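PDB 6ED2: glycosyl hydrolase family 2, TIM barrel domain protein, which probably hydrolyses beta-glucuronides, as a gut bacterial beta-glucuronidase of glycosyl hydrolase family 2. Local coordinates for residues Pro358-Asp368 / Met423-Val433. Numbering follows the deposited sequence.
Sequences PYAEEIYQMAD and MIDRDKNHPSV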
loop_
_atom_site.group_PDB
_atom_site.type_symbol
_atom_site.label_atom_id
_atom_site.label_comp_id
_atom_site.label_asym_id
_atom_site.label_seq_id
_atom_site.Cartn_x
_atom_site.Cartn_y
_atom_site.Cartn_z
ATOM N N PRO A 358 -9.621 31.676 5.567
ATOM C CA PRO A 358 -8.437 32.220 6.233
ATOM C C PRO A 358 -7.886 31.186 7.207
ATOM O O PRO A 358 -8.635 30.429 7.835
ATOM C CB PRO A 358 -8.966 33.472 6.944
ATOM C CG PRO A 358 -10.255 33.767 6.295
ATOM C CD PRO A 358 -10.828 32.461 5.862
ATOM N N TYR A 359 -6.569 31.116 7.287
ATOM C CA TYR A 359 -5.925 30.119 8.128
ATOM C C TYR A 359 -5.677 30.696 9.523
ATOM O O TYR A 359 -5.852 31.893 9.762
ATOM C CB TYR A 359 -4.606 29.661 7.500
ATOM C CG TYR A 359 -4.743 28.789 6.267
ATOM C CD1 TYR A 359 -5.979 28.299 5.867
ATOM C CD2 TYR A 359 -3.626 28.451 5.512
ATOM C CE1 TYR A 359 -6.101 27.491 4.740
ATOM C CE2 TYR A 359 -3.727 27.642 4.388
ATOM C CZ TYR A 359 -4.963 27.161 4.007
ATOM O OH TYR A 359 -5.064 26.360 2.892
ATOM N N ALA A 360 -5.242 29.828 10.445
ATOM C CA ALA A 360 -4.788 30.293 11.752
ATOM C C ALA A 360 -3.670 31.309 11.582
ATOM O O ALA A 360 -2.801 31.155 10.722
ATOM C CB ALA A 360 -4.292 29.126 12.612
ATOM N N GLU A 361 -3.697 32.353 12.418
ATOM C CA GLU A 361 -2.692 33.411 12.346
ATOM C C GLU A 361 -1.275 32.850 12.370
ATOM O O GLU A 361 -0.382 33.386 11.701
ATOM C CB GLU A 361 -2.881 34.404 13.505
ATOM C CG GLU A 361 -4.203 35.193 13.521
ATOM C CD GLU A 361 -5.329 34.530 14.320
ATOM O OE1 GLU A 361 -5.497 33.287 14.241
ATOM O OE2 GLU A 361 -6.071 35.264 15.025
ATOM N N GLU A 362 -1.047 31.775 13.145
ATOM C CA GLU A 362 0.302 31.233 13.315
ATOM C C GLU A 362 0.934 30.810 11.989
ATOM O O GLU A 362 2.159 30.882 11.834
ATOM C CB GLU A 362 0.254 30.045 14.286
ATOM C CG GLU A 362 -0.009 30.454 15.733
ATOM C CD GLU A 362 -1.477 30.637 16.070
ATOM O OE1 GLU A 362 -2.339 30.809 15.158
ATOM O OE2 GLU A 362 -1.773 30.612 17.282
ATOM N N ILE A 363 0.128 30.371 11.021
ATOM C CA ILE A 363 0.680 30.003 9.715
ATOM C C ILE A 363 1.209 31.237 8.971
ATOM O O ILE A 363 2.251 31.172 8.306
ATOM C CB ILE A 363 -0.383 29.235 8.906
ATOM C CG1 ILE A 363 -0.646 27.876 9.571
ATOM C CG2 ILE A 363 0.038 29.067 7.439
ATOM C CD1 ILE A 363 -1.903 27.189 9.101
ATOM N N TYR A 364 0.513 32.381 9.069
ATOM C CA TYR A 364 1.022 33.607 8.449
ATOM C C TYR A 364 2.276 34.090 9.156
ATOM O O TYR A 364 3.210 34.597 8.513
ATOM C CB TYR A 364 -0.025 34.730 8.479
ATOM C CG TYR A 364 -1.368 34.381 7.874
ATOM C CD1 TYR A 364 -1.725 34.853 6.607
ATOM C CD2 TYR A 364 -2.282 33.586 8.569
ATOM C CE1 TYR A 364 -2.971 34.530 6.038
ATOM C CE2 TYR A 364 -3.514 33.256 8.018
ATOM C CZ TYR A 364 -3.861 33.748 6.747
ATOM O OH TYR A 364 -5.079 33.423 6.198
ATOM N N GLN A 365 2.295 33.974 10.485
ATOM C CA GLN A 365 3.478 34.378 11.234
ATOM C C GLN A 365 4.698 33.587 10.776
ATOM O O GLN A 365 5.794 34.143 10.629
ATOM C CB GLN A 365 3.227 34.198 12.730
ATOM C CG GLN A 365 2.063 35.058 13.267
ATOM C CD GLN A 365 1.687 34.701 14.709
ATOM O OE1 GLN A 365 2.315 33.843 15.335
ATOM N NE2 GLN A 365 0.676 35.371 15.242
ATOM N N MET A 366 4.517 32.290 10.505
ATOM C CA MET A 366 5.641 31.488 10.030
ATOM C C MET A 366 6.020 31.871 8.607
ATOM O O MET A 366 7.208 31.941 8.278
ATOM C CB MET A 366 5.317 29.987 10.116
ATOM C CG MET A 366 6.424 29.100 9.507
ATOM S SD MET A 366 6.766 27.504 10.317
ATOM C CE MET A 366 7.261 28.092 11.941
ATOM N N ALA A 367 5.023 32.092 7.739
ATOM C CA ALA A 367 5.321 32.624 6.406
ATOM C C ALA A 367 6.092 33.936 6.505
ATOM O O ALA A 367 7.042 34.160 5.749
ATOM C CB ALA A 367 4.037 32.811 5.603
ATOM N N ASP A 368 5.721 34.797 7.461
ATOM C CA ASP A 368 6.464 36.039 7.667
ATOM C C ASP A 368 7.937 35.766 7.937
ATOM O O ASP A 368 8.811 36.502 7.461
ATOM C CB ASP A 368 5.864 36.833 8.830
ATOM C CG ASP A 368 4.536 37.497 8.480
ATOM O OD1 ASP A 368 4.093 37.463 7.301
ATOM O OD2 ASP A 368 3.914 38.054 9.405
ATOM N N MET A 423 -11.108 39.424 7.454
ATOM C CA MET A 423 -9.872 38.847 6.944
ATOM C C MET A 423 -8.842 39.930 6.651
ATOM O O MET A 423 -7.664 39.805 7.022
ATOM C CB MET A 423 -10.130 38.011 5.690
ATOM C CG MET A 423 -8.804 37.577 5.055
ATOM S SD MET A 423 -8.946 36.601 3.547
ATOM C CE MET A 423 -9.514 37.873 2.396
ATOM N N ILE A 424 -9.259 41.010 5.983
ATOM C CA ILE A 424 -8.282 42.037 5.629
ATOM C C ILE A 424 -7.809 42.785 6.872
ATOM O O ILE A 424 -6.619 43.091 7.009
ATOM C CB ILE A 424 -8.861 42.981 4.560
ATOM C CG1 ILE A 424 -8.983 42.218 3.233
ATOM C CG2 ILE A 424 -7.982 44.241 4.420
ATOM C CD1 ILE A 424 -9.360 43.100 2.059
ATOM N N ASP A 425 -8.718 43.081 7.806
ATOM C CA ASP A 425 -8.288 43.702 9.060
ATOM C C ASP A 425 -7.310 42.812 9.836
ATOM O O ASP A 425 -6.318 43.305 10.385
ATOM C CB ASP A 425 -9.509 44.051 9.919
ATOM C CG ASP A 425 -10.149 45.372 9.491
ATOM O OD1 ASP A 425 -9.428 46.229 8.903
ATOM O OD2 ASP A 425 -11.372 45.537 9.721
ATOM N N ARG A 426 -7.562 41.499 9.884
ATOM C CA ARG A 426 -6.680 40.606 10.641
ATOM C C ARG A 426 -5.307 40.481 9.987
ATOM O O ARG A 426 -4.287 40.437 10.683
ATOM C CB ARG A 426 -7.317 39.223 10.785
ATOM C CG ARG A 426 -6.626 38.313 11.826
ATOM C CD ARG A 426 -7.131 36.877 11.697
ATOM N NE ARG A 426 -6.679 36.304 10.428
ATOM C CZ ARG A 426 -6.740 35.010 10.115
ATOM N NH1 ARG A 426 -7.226 34.127 10.984
ATOM N NH2 ARG A 426 -6.294 34.597 8.928
ATOM N N ASP A 427 -5.251 40.451 8.652
ATOM C CA ASP A 427 -4.061 39.983 7.961
ATOM C C ASP A 427 -3.278 41.078 7.257
ATOM O O ASP A 427 -2.209 40.790 6.713
ATOM C CB ASP A 427 -4.447 38.880 6.959
ATOM C CG ASP A 427 -4.989 37.643 7.664
ATOM O OD1 ASP A 427 -4.852 37.575 8.908
ATOM O OD2 ASP A 427 -5.575 36.751 7.005
ATOM N N LYS A 428 -3.739 42.328 7.295
ATOM C CA LYS A 428 -3.166 43.336 6.403
ATOM C C LYS A 428 -1.719 43.675 6.731
ATOM O O LYS A 428 -1.006 44.169 5.850
ATOM C CB LYS A 428 -4.007 44.613 6.432
ATOM C CG LYS A 428 -4.045 45.300 7.805
ATOM C CD LYS A 428 -5.283 46.180 7.973
ATOM C CE LYS A 428 -5.446 46.651 9.427
ATOM N NZ LYS A 428 -6.787 47.254 9.673
ATOM N N ASN A 429 -1.237 43.404 7.948
ATOM C CA ASN A 429 0.131 43.807 8.279
ATOM C C ASN A 429 1.154 42.687 8.127
ATOM O O ASN A 429 2.327 42.890 8.457
ATOM C CB ASN A 429 0.192 44.386 9.693
ATOM C CG ASN A 429 -0.551 45.703 9.804
ATOM O OD1 ASN A 429 -0.289 46.633 9.041
ATOM N ND2 ASN A 429 -1.522 45.769 10.714
ATOM N N HIS A 430 0.754 41.527 7.623
ATOM C CA HIS A 430 1.718 40.462 7.370
ATOM C C HIS A 430 2.510 40.799 6.116
ATOM O O HIS A 430 1.915 41.014 5.058
ATOM C CB HIS A 430 1.002 39.123 7.175
ATOM C CG HIS A 430 0.414 38.560 8.428
ATOM N ND1 HIS A 430 1.184 38.209 9.517
ATOM C CD2 HIS A 430 -0.867 38.268 8.760
ATOM C CE1 HIS A 430 0.402 37.728 10.469
ATOM N NE2 HIS A 430 -0.848 37.759 10.037
ATOM N N PRO A 431 3.841 40.848 6.176
ATOM C CA PRO A 431 4.591 41.003 4.923
ATOM C C PRO A 431 4.320 39.860 3.955
ATOM O O PRO A 431 4.324 40.075 2.737
ATOM C CB PRO A 431 6.053 41.031 5.385
ATOM C CG PRO A 431 6.038 40.329 6.697
ATOM C CD PRO A 431 4.730 40.685 7.337
ATOM N N SER A 432 4.035 38.658 4.469
ATOM C CA SER A 432 3.807 37.503 3.604
ATOM C C SER A 432 2.558 37.659 2.736
ATOM O O SER A 432 2.528 37.133 1.618
ATOM C CB SER A 432 3.706 36.213 4.439
ATOM O OG SER A 432 2.602 36.237 5.337
ATOM N N VAL A 433 1.539 38.374 3.212
ATOM C CA VAL A 433 0.250 38.471 2.518
ATOM C C VAL A 433 0.356 39.505 1.394
ATOM O O VAL A 433 0.522 40.703 1.652
ATOM C CB VAL A 433 -0.872 38.822 3.496
ATOM C CG1 VAL A 433 -2.185 39.145 2.754
ATOM C CG2 VAL A 433 -1.077 37.672 4.479
HETATM O O HOH W 1 -8.193 33.155 13.533
#
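D368 grips H430 and S432 with both carboxylate oxygens, a worked example of how polar side chains tie a TIM-barrel helix to the segment entering the next strand. OD2 takes a nearly straight bond from H430 ND1 (2.7 Å, 164°) on its syn side, at the edge of the imidazole, while S432 OG (2.8 Å) and S432 N reach OD1 from opposite faces of the carboxylate. R426 of helix 409-427 holds instead the loop before helix 361-370: extended until it bends at chi3 (68°), it closes NH1 and NH2 end-on around Y359 O, each 2.9 Å away. Its NE is paired with D427 OD1. E361 CG lies over one guanidinium face; OE1, 3.8 Å from R426 NH1 and well out of plane, makes a long, purely electrostatic salt bridge, and a water donating to OE1 accepts a weak bond from NH1. A leucine in place of R426 would probably leave Y359 O without both donors and D427 without its charge mate. The Y364 OH accepts from Y359 N and also bonds D376. Between these two sites, Y364 CB sits over the centre of the H430 ring in a CH-pi contact, Y364 CD1 meets V433 CG2 at 3.6 Å, and A367 CB packs on S432 CB. Side chains bridge the axes of segments 361-368 and 423-427, which cross at -47° and approach to 12.2 Å. I374 of strand 373-377, the parallel neighbour of strand 433-440, touches Y364, A367 and S432; F341 of helix 334-347 touches A367.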